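Long-range contacts in ThiJ/PfpI family protein (Pseudomonas syringae pv. tomato, PDB 3EWN), which is of unknown function but belongs to the ThiJ/PfpI (DJ-1/PfpI) family, related to the class I glutamine amidotransferases: residues 25-30 against 86-91; 36-41 against 173-178; 57-62 against 76-81. All blocks are in the same frame, centred on the assembly; numbering follows the deposited sequence.

From the N terminus the chain first lays down strand 25-29, then helix 36-46, then strand 53-58. Interaction 3 closes the shortest loop, bringing 76-81 back beside 57-62 at one margin of the main sheet. It is nested inside the loop of interaction 1, which ends when strand 87-90 pairs with strand 25-29 in the middle of that sheet. Interaction 2 spans 131 intervening residues and joins helix 36-46 to the start of helix 177-189; its loop contains interaction 3 but crosses that of interaction 1. Interactions 1 and 3 use strands 25-29 and 53-58, neighbours in the sheet, while Phe89 and Met28 of interaction 1 pack directly against helix 36-46 of interaction 2.

Interaction 1 of 3, residues 25-30 against 86-91; sequences QIAMLV and TVLFAP
Ile26, Ala27 and Met28 pair in parallel with Val87, Leu88 and Phe89, joining two central strands of the sheet. The backbone bonds come first. Val87 O accepts from Ala27 N at 2.9 Å, Ala27 O from Phe89 N, and Phe89 O from Leu29 N. At the strand entrance Gln25 O is gripped twice, by Thr86 N at 2.7 Å and by Val87 N at 3.1 Å.

One side-chain bond reinforces that end: Gln25 N donates almost straight (172°) to Thr86 OG1, 2.9 Å away. Threonine suits this loop position because its short hydroxyl side chain can take up the N-H of Gln25, the first residue of strand 25-29. Gln25 itself turns outward, its OE1 bonded to Tyr55 OH on the neighbouring strand.

The apolar contacts divide between the two faces. Ile26 and Val87 lie side by side, CG2 of Ile26 being 4.1 Å from Val87 CB. On the same face, the selenomethionine Met28 sets its terminal methyl over the rim of the Phe89 ring, with CE 4.1 Å from the centroid and 26° off the normal, a CH-pi contact. The chain bends at the selenium (chi3 84°) to bring the methyl there. The other face carries small Ala27 beside the bulkier Leu88, whose CD1 lies 4.4 Å from Ala27 CB.

Pro91 has no N-H to continue the ladder, and buried Leu29 O finds no partner in the model. The chemistry is thus that of a buried parallel ladder: backbone amide bonds inside apolar packing, with polar anchoring at its entrance and a proline just past its end.

Interaction 2 of 3, residues 36-41 against 173-178; sequences VMDLVG and AGVTAG
Met37 and Asp38, near the start of helix 36-46, meet Val175, each side chain crossing it at about a right angle. The selenomethionine Met37 sends CG away from its own backbone N (chi1 -179°), which lays CG 3.6 Å from Val175 CG1. A bend at chi2 (55°) then carries CE toward the backbone of Thr176. A flexible, unbranched chain suits this curved path. Asp38 differs, with CG beside its backbone N and anti to the carbonyl carbon, and brings OD1 to 3.3 Å from Val175 CA and 3.6 Å from Val175 CG1; its OD2 has a weak bond to Gly92 N.

Val175 follows Gly174 in a type II' turn with a positive phi of 19°, an unusual and probably strained backbone for a beta-branched residue. Its carbonyl points toward the helix, and a bridging water spans the gap, donating to Val175 O and to Met37 O at 2.7 Å each. Met37 O also accepts from Gly41 N, as in any helix. Farther along, Gly41 and Gly178, both without side chains, let the two backbones pass with CA atoms 5.1 Å apart.

The turn links strand 169-172 to helix 177-189, whose start is thereby docked on helix 36-46. Asp38 also touches Pro91 and Cys124, just beyond strands 87-90 and 119-123, while Met37 packs on Met37 of the second subunit, so the contact lies between the ends of the central strands and the packing surface with the second subunit.

Interaction 3 of 3, residues 57-62 against 76-81; sequences VAKSLD and ATFGTC
Val57 and Ala76 form a parallel bridge at one margin of the central sheet of this DJ-1/PfpI α/β fold, where the short strand 76-77 is one of the two edge strands within the chain. Ala58 N donates to Ala76 O at 3.0 Å; beyond it the pairing frays into a weak bond from Phe78 N to Ala58 O.

Side chains then take over. Phe78 lays one ring face over the backbone of Ala58 and Lys59, with Lys59 CA 3.8 Å from its centroid, a CH-pi contact. The flat phenyl suits this place because it can lie against the backbone of these two residues. Phe109 of helix 104-114 stacks on the same ring, and Lys59 runs out past it, fully extended, to a salt bridge with Asp103. Val57 uses both branches: CG1 meets the ring edge at Phe78 CD1, 3.7 Å away, and CG2 touches Cys81 SG. Cys81 reaches it because its SG stands opposite its own N (chi1 178°). More exposed, Leu61 lies across Thr77, Leu61 CD2 being 3.8 Å from Thr77 CG2.

Thr77 also organises the turn that follows. With OG1 turned between its N and carbonyl carbon (chi1 63°), it accepts from Thr80 N in an ST motif. The hydroxyls suit this reciprocal grip, for Thr77 N donates in return to Thr80 OG1, 2.9 Å away and nearly straight at 170°.

Interaction 1 of 3, residues 25-30 against 86-91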
loop_
_atom_site.group_PDB
_atom_site.type_symbol
_atom_site.label_atom_id
_atom_site.label_comp_id
_atom_site.label_asym_id
_atom_site.label_seq_id
_atom_site.Cartn_x
_atom_site.Cartn_y
_atom_site.Cartn_z
ATOM N N GLN A 25 16.742 5.447 -11.721
ATOM C CA GLN A 25 15.925 4.762 -12.718
ATOM C C GLN A 25 15.449 3.526 -11.971
ATOM O O GLN A 25 16.244 2.642 -11.667
ATOM C CB GLN A 25 16.775 4.346 -13.918
ATOM C CG GLN A 25 17.429 5.509 -14.645
ATOM C CD GLN A 25 16.416 6.483 -15.201
ATOM O OE1 GLN A 25 15.464 6.088 -15.875
ATOM N NE2 GLN A 25 16.617 7.772 -14.929
ATOM N N ILE A 26 14.153 3.467 -11.690
ATOM C CA ILE A 26 13.586 2.371 -10.916
ATOM C C ILE A 26 12.549 1.572 -11.692
ATOM O O ILE A 26 11.521 2.113 -12.101
ATOM C CB ILE A 26 12.938 2.937 -9.625
ATOM C CG1 ILE A 26 14.002 3.673 -8.805
ATOM C CG2 ILE A 26 12.299 1.825 -8.813
ATOM C CD1 ILE A 26 13.448 4.551 -7.694
ATOM N N ALA A 27 12.820 0.284 -11.890
ATOM C CA ALA A 27 11.888 -0.577 -12.611
ATOM C C ALA A 27 11.180 -1.517 -11.641
ATOM O O ALA A 27 11.824 -2.274 -10.913
ATOM C CB ALA A 27 12.629 -1.386 -13.677
HETATM N N MSE A 28 9.851 -1.469 -11.645
HETATM C CA MSE A 28 9.046 -2.311 -10.771
HETATM C C MSE A 28 8.185 -3.250 -11.608
HETATM O O MSE A 28 7.301 -2.815 -12.341
HETATM C CB MSE A 28 8.169 -1.429 -9.877
HETATM C CG MSE A 28 8.973 -0.372 -9.104
HETATM SE SE MSE A 28 7.942 0.743 -7.917
HETATM C CE MSE A 28 7.900 -0.393 -6.384
ATOM N N LEU A 29 8.464 -4.543 -11.500
ATOM C CA LEU A 29 7.728 -5.551 -12.243
ATOM C C LEU A 29 6.312 -5.722 -11.705
ATOM O O LEU A 29 6.096 -5.691 -10.497
ATOM C CB LEU A 29 8.456 -6.896 -12.157
ATOM C CG LEU A 29 7.770 -8.107 -12.795
ATOM C CD1 LEU A 29 7.865 -8.017 -14.311
ATOM C CD2 LEU A 29 8.438 -9.388 -12.299
ATOM N N VAL A 30 5.351 -5.878 -12.610
ATOM C CA VAL A 30 3.966 -6.128 -12.219
ATOM C C VAL A 30 3.494 -7.276 -13.097
ATOM O O VAL A 30 3.987 -7.450 -14.207
ATOM C CB VAL A 30 3.027 -4.899 -12.413
ATOM C CG1 VAL A 30 3.458 -3.774 -11.491
ATOM C CG2 VAL A 30 3.007 -4.454 -13.871
ATOM N N THR A 86 18.823 1.744 -11.631
ATOM C CA THR A 86 19.357 2.006 -10.304
ATOM C C THR A 86 18.777 0.899 -9.434
ATOM O O THR A 86 19.465 0.316 -8.592
ATOM C CB THR A 86 18.872 3.359 -9.756
ATOM O OG1 THR A 86 19.203 4.393 -10.688
ATOM C CG2 THR A 86 19.525 3.654 -8.412
ATOM N N VAL A 87 17.498 0.603 -9.660
ATOM C CA VAL A 87 16.808 -0.434 -8.902
ATOM C C VAL A 87 15.897 -1.319 -9.744
ATOM O O VAL A 87 15.133 -0.831 -10.573
ATOM C CB VAL A 87 15.931 0.175 -7.785
ATOM C CG1 VAL A 87 15.225 -0.941 -7.018
ATOM C CG2 VAL A 87 16.777 1.016 -6.847
ATOM N N LEU A 88 15.998 -2.627 -9.529
ATOM C CA LEU A 88 15.137 -3.597 -10.205
ATOM C C LEU A 88 14.332 -4.150 -9.039
ATOM O O LEU A 88 14.906 -4.513 -8.017
ATOM C CB LEU A 88 15.956 -4.716 -10.855
ATOM C CG LEU A 88 15.142 -5.846 -11.509
ATOM C CD1 LEU A 88 14.224 -5.290 -12.605
ATOM C CD2 LEU A 88 16.090 -6.878 -12.088
ATOM N N PHE A 89 13.011 -4.211 -9.180
ATOM C CA PHE A 89 12.160 -4.672 -8.086
ATOM C C PHE A 89 11.062 -5.629 -8.522
ATOM O O PHE A 89 10.468 -5.453 -9.581
ATOM C CB PHE A 89 11.513 -3.454 -7.413
ATOM C CG PHE A 89 10.403 -3.799 -6.455
ATOM C CD1 PHE A 89 10.670 -4.018 -5.106
ATOM C CD2 PHE A 89 9.090 -3.906 -6.903
ATOM C CE1 PHE A 89 9.642 -4.336 -4.218
ATOM C CE2 PHE A 89 8.056 -4.225 -6.024
ATOM C CZ PHE A 89 8.332 -4.440 -4.678
ATOM N N ALA A 90 10.781 -6.628 -7.684
ATOM C CA ALA A 90 9.715 -7.583 -7.976
ATOM C C ALA A 90 8.813 -7.784 -6.765
ATOM O O ALA A 90 9.294 -8.050 -5.661
ATOM C CB ALA A 90 10.297 -8.923 -8.402
ATOM N N PRO A 91 7.489 -7.635 -6.955
ATOM C CA PRO A 91 6.519 -7.814 -5.871
ATOM C C PRO A 91 6.118 -9.282 -5.795
ATOM O O PRO A 91 6.468 -10.076 -6.679
ATOM C CB PRO A 91 5.357 -6.928 -6.304
ATOM C CG PRO A 91 5.351 -7.131 -7.796
ATOM C CD PRO A 91 6.842 -7.043 -8.140
#

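Interaction 2 of 3, residues 36-41 against 173-178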
loop_
_atom_site.group_PDB
_atom_site.type_symbol
_atom_site.label_atom_id
_atom_site.label_comp_id
_atom_site.label_asym_id
_atom_site.label_seq_id
_atom_site.Cartn_x
_atom_site.Cartn_y
_atom_site.Cartn_z
ATOM N N VAL A 36 -1.119 -6.499 -4.676
ATOM C CA VAL A 36 -0.851 -5.087 -4.912
ATOM C C VAL A 36 -0.122 -4.331 -3.802
ATOM O O VAL A 36 0.699 -3.462 -4.094
ATOM C CB VAL A 36 -2.149 -4.333 -5.330
ATOM C CG1 VAL A 36 -3.028 -4.062 -4.127
ATOM C CG2 VAL A 36 -1.787 -3.050 -6.056
HETATM N N MSE A 37 -0.388 -4.656 -2.540
HETATM C CA MSE A 37 0.303 -3.968 -1.447
HETATM C C MSE A 37 1.819 -4.198 -1.570
HETATM O O MSE A 37 2.623 -3.360 -1.163
HETATM C CB MSE A 37 -0.209 -4.479 -0.091
HETATM C CG MSE A 37 0.416 -3.807 1.134
HETATM SE SE MSE A 37 0.295 -1.878 1.220
HETATM C CE MSE A 37 1.814 -1.581 2.328
ATOM N N ASP A 38 2.202 -5.341 -2.133
ATOM C CA ASP A 38 3.618 -5.667 -2.313
ATOM C C ASP A 38 4.294 -4.625 -3.183
ATOM O O ASP A 38 5.468 -4.309 -2.997
ATOM C CB ASP A 38 3.773 -7.035 -2.984
ATOM C CG ASP A 38 3.446 -8.175 -2.060
ATOM O OD1 ASP A 38 2.823 -7.926 -1.005
ATOM O OD2 ASP A 38 3.807 -9.323 -2.398
ATOM N N LEU A 39 3.540 -4.109 -4.146
ATOM C CA LEU A 39 4.036 -3.102 -5.069
ATOM C C LEU A 39 3.928 -1.691 -4.501
ATOM O O LEU A 39 4.890 -0.924 -4.533
ATOM C CB LEU A 39 3.241 -3.166 -6.378
ATOM C CG LEU A 39 3.472 -2.058 -7.409
ATOM C CD1 LEU A 39 4.845 -2.216 -8.034
ATOM C CD2 LEU A 39 2.397 -2.126 -8.477
ATOM N N VAL A 40 2.753 -1.362 -3.970
ATOM C CA VAL A 40 2.482 -0.028 -3.446
ATOM C C VAL A 40 3.217 0.407 -2.179
ATOM O O VAL A 40 3.516 1.589 -2.020
ATOM C CB VAL A 40 0.958 0.164 -3.271
ATOM C CG1 VAL A 40 0.656 1.492 -2.597
ATOM C CG2 VAL A 40 0.289 0.109 -4.645
ATOM N N GLY A 41 3.496 -0.523 -1.270
ATOM C CA GLY A 41 4.230 -0.142 -0.073
ATOM C C GLY A 41 5.530 0.481 -0.553
ATOM O O GLY A 41 5.861 1.610 -0.193
ATOM N N ALA A 173 10.377 -8.954 3.693
ATOM C CA ALA A 173 9.548 -10.116 3.973
ATOM C C ALA A 173 8.131 -9.957 3.427
ATOM O O ALA A 173 7.898 -9.207 2.481
ATOM C CB ALA A 173 9.510 -10.383 5.470
ATOM N N GLY A 174 7.186 -10.661 4.037
ATOM C CA GLY A 174 5.812 -10.610 3.580
ATOM C C GLY A 174 5.129 -9.256 3.503
ATOM O O GLY A 174 5.381 -8.352 4.299
ATOM N N VAL A 175 4.253 -9.146 2.510
ATOM C CA VAL A 175 3.435 -7.967 2.230
ATOM C C VAL A 175 3.835 -6.606 2.815
ATOM O O VAL A 175 4.611 -5.863 2.203
ATOM C CB VAL A 175 1.965 -8.262 2.617
ATOM C CG1 VAL A 175 1.051 -7.172 2.089
ATOM C CG2 VAL A 175 1.553 -9.634 2.062
ATOM N N THR A 176 3.299 -6.274 3.986
ATOM C CA THR A 176 3.560 -4.979 4.609
ATOM C C THR A 176 5.021 -4.646 4.876
ATOM O O THR A 176 5.362 -3.482 5.091
ATOM C CB THR A 176 2.757 -4.819 5.916
ATOM O OG1 THR A 176 3.128 -5.847 6.839
ATOM C CG2 THR A 176 1.261 -4.918 5.631
ATOM N N ALA A 177 5.888 -5.654 4.859
ATOM C CA ALA A 177 7.314 -5.420 5.076
ATOM C C ALA A 177 7.858 -4.460 4.012
ATOM O O ALA A 177 8.903 -3.832 4.195
ATOM C CB ALA A 177 8.074 -6.748 5.021
ATOM N N GLY A 178 7.144 -4.356 2.897
ATOM C CA GLY A 178 7.568 -3.478 1.817
ATOM C C GLY A 178 7.774 -2.037 2.242
ATOM O O GLY A 178 8.600 -1.328 1.668
HETATM O O HOH W 1 4.437 -3.520 0.840
#

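Interaction 3 of 3, residues 57-62 against 76-81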
loop_
_atom_site.group_PDB
_atom_site.type_symbol
_atom_site.label_atom_id
_atom_site.label_comp_id
_atom_site.label_asym_id
_atom_site.label_seq_id
_atom_site.Cartn_x
_atom_site.Cartn_y
_atom_site.Cartn_z
ATOM N N VAL A 57 6.831 -2.054 -15.085
ATOM C CA VAL A 57 7.104 -2.995 -16.166
ATOM C C VAL A 57 6.331 -4.303 -16.166
ATOM O O VAL A 57 6.221 -4.973 -15.141
ATOM C CB VAL A 57 8.604 -3.344 -16.187
ATOM C CG1 VAL A 57 8.948 -4.106 -17.453
ATOM C CG2 VAL A 57 9.429 -2.079 -16.073
ATOM N N ALA A 58 5.831 -4.675 -17.340
ATOM C CA ALA A 58 5.085 -5.919 -17.504
ATOM C C ALA A 58 5.364 -6.520 -18.876
ATOM O O ALA A 58 5.985 -5.883 -19.727
ATOM C CB ALA A 58 3.594 -5.658 -17.344
ATOM N N LYS A 59 4.901 -7.749 -19.086
ATOM C CA LYS A 59 5.099 -8.442 -20.359
ATOM C C LYS A 59 4.495 -7.624 -21.501
ATOM O O LYS A 59 4.999 -7.633 -22.626
ATOM C CB LYS A 59 4.459 -9.833 -20.293
ATOM C CG LYS A 59 4.932 -10.812 -21.360
ATOM C CD LYS A 59 4.482 -12.232 -21.030
ATOM C CE LYS A 59 5.031 -13.233 -22.035
ATOM N NZ LYS A 59 4.682 -14.638 -21.683
ATOM N N SER A 60 3.406 -6.919 -21.207
ATOM C CA SER A 60 2.745 -6.070 -22.191
ATOM C C SER A 60 2.148 -4.880 -21.452
ATOM O O SER A 60 2.213 -4.815 -20.223
ATOM C CB SER A 60 1.645 -6.840 -22.921
ATOM O OG SER A 60 2.179 -7.950 -23.621
ATOM N N LEU A 61 1.566 -3.940 -22.187
ATOM C CA LEU A 61 0.988 -2.765 -21.547
ATOM C C LEU A 61 -0.458 -2.955 -21.101
ATOM O O LEU A 61 -1.061 -2.042 -20.543
ATOM C CB LEU A 61 1.099 -1.546 -22.468
ATOM C CG LEU A 61 2.523 -1.043 -22.745
ATOM C CD1 LEU A 61 2.463 0.184 -23.639
ATOM C CD2 LEU A 61 3.228 -0.700 -21.437
ATOM N N ASP A 62 -1.019 -4.135 -21.342
ATOM C CA ASP A 62 -2.392 -4.382 -20.916
ATOM C C ASP A 62 -2.441 -4.313 -19.391
ATOM O O ASP A 62 -1.490 -4.700 -18.710
ATOM C CB ASP A 62 -2.874 -5.763 -21.374
ATOM C CG ASP A 62 -2.833 -5.932 -22.880
ATOM O OD1 ASP A 62 -3.401 -5.083 -23.592
ATOM O OD2 ASP A 62 -2.234 -6.921 -23.350
ATOM N N ALA A 76 5.650 0.364 -19.074
ATOM C CA ALA A 76 6.768 -0.140 -19.856
ATOM C C ALA A 76 6.662 -1.649 -20.010
ATOM O O ALA A 76 6.013 -2.318 -19.206
ATOM C CB ALA A 76 8.089 0.221 -19.176
ATOM N N THR A 77 7.290 -2.174 -21.056
ATOM C CA THR A 77 7.310 -3.607 -21.315
ATOM C C THR A 77 8.759 -4.037 -21.161
ATOM O O THR A 77 9.636 -3.193 -20.985
ATOM C CB THR A 77 6.851 -3.936 -22.746
ATOM O OG1 THR A 77 7.761 -3.353 -23.687
ATOM C CG2 THR A 77 5.452 -3.385 -22.995
ATOM N N PHE A 78 9.015 -5.338 -21.224
ATOM C CA PHE A 78 10.377 -5.834 -21.091
ATOM C C PHE A 78 11.257 -5.233 -22.182
ATOM O O PHE A 78 12.480 -5.180 -22.047
ATOM C CB PHE A 78 10.411 -7.362 -21.191
ATOM C CG PHE A 78 9.547 -8.057 -20.178
ATOM C CD1 PHE A 78 9.333 -7.497 -18.924
ATOM C CD2 PHE A 78 8.964 -9.286 -20.473
ATOM C CE1 PHE A 78 8.552 -8.152 -17.973
ATOM C CE2 PHE A 78 8.182 -9.952 -19.529
ATOM C CZ PHE A 78 7.975 -9.382 -18.278
ATOM N N GLY A 79 10.623 -4.778 -23.259
ATOM C CA GLY A 79 11.358 -4.184 -24.360
ATOM C C GLY A 79 11.624 -2.696 -24.220
ATOM O O GLY A 79 12.667 -2.213 -24.658
ATOM N N THR A 80 10.696 -1.956 -23.617
ATOM C CA THR A 80 10.884 -0.516 -23.464
ATOM C C THR A 80 11.495 -0.100 -22.126
ATOM O O THR A 80 11.800 1.074 -21.915
ATOM C CB THR A 80 9.557 0.251 -23.674
ATOM O OG1 THR A 80 8.592 -0.165 -22.700
ATOM C CG2 THR A 80 9.010 -0.017 -25.078
ATOM N N CYS A 81 11.670 -1.052 -21.219
ATOM C CA CYS A 81 12.275 -0.737 -19.928
ATOM C C CYS A 81 13.759 -0.447 -20.149
ATOM O O CYS A 81 14.429 -1.170 -20.883
ATOM C CB CYS A 81 12.128 -1.920 -18.970
ATOM S SG CYS A 81 12.889 -1.669 -17.348
#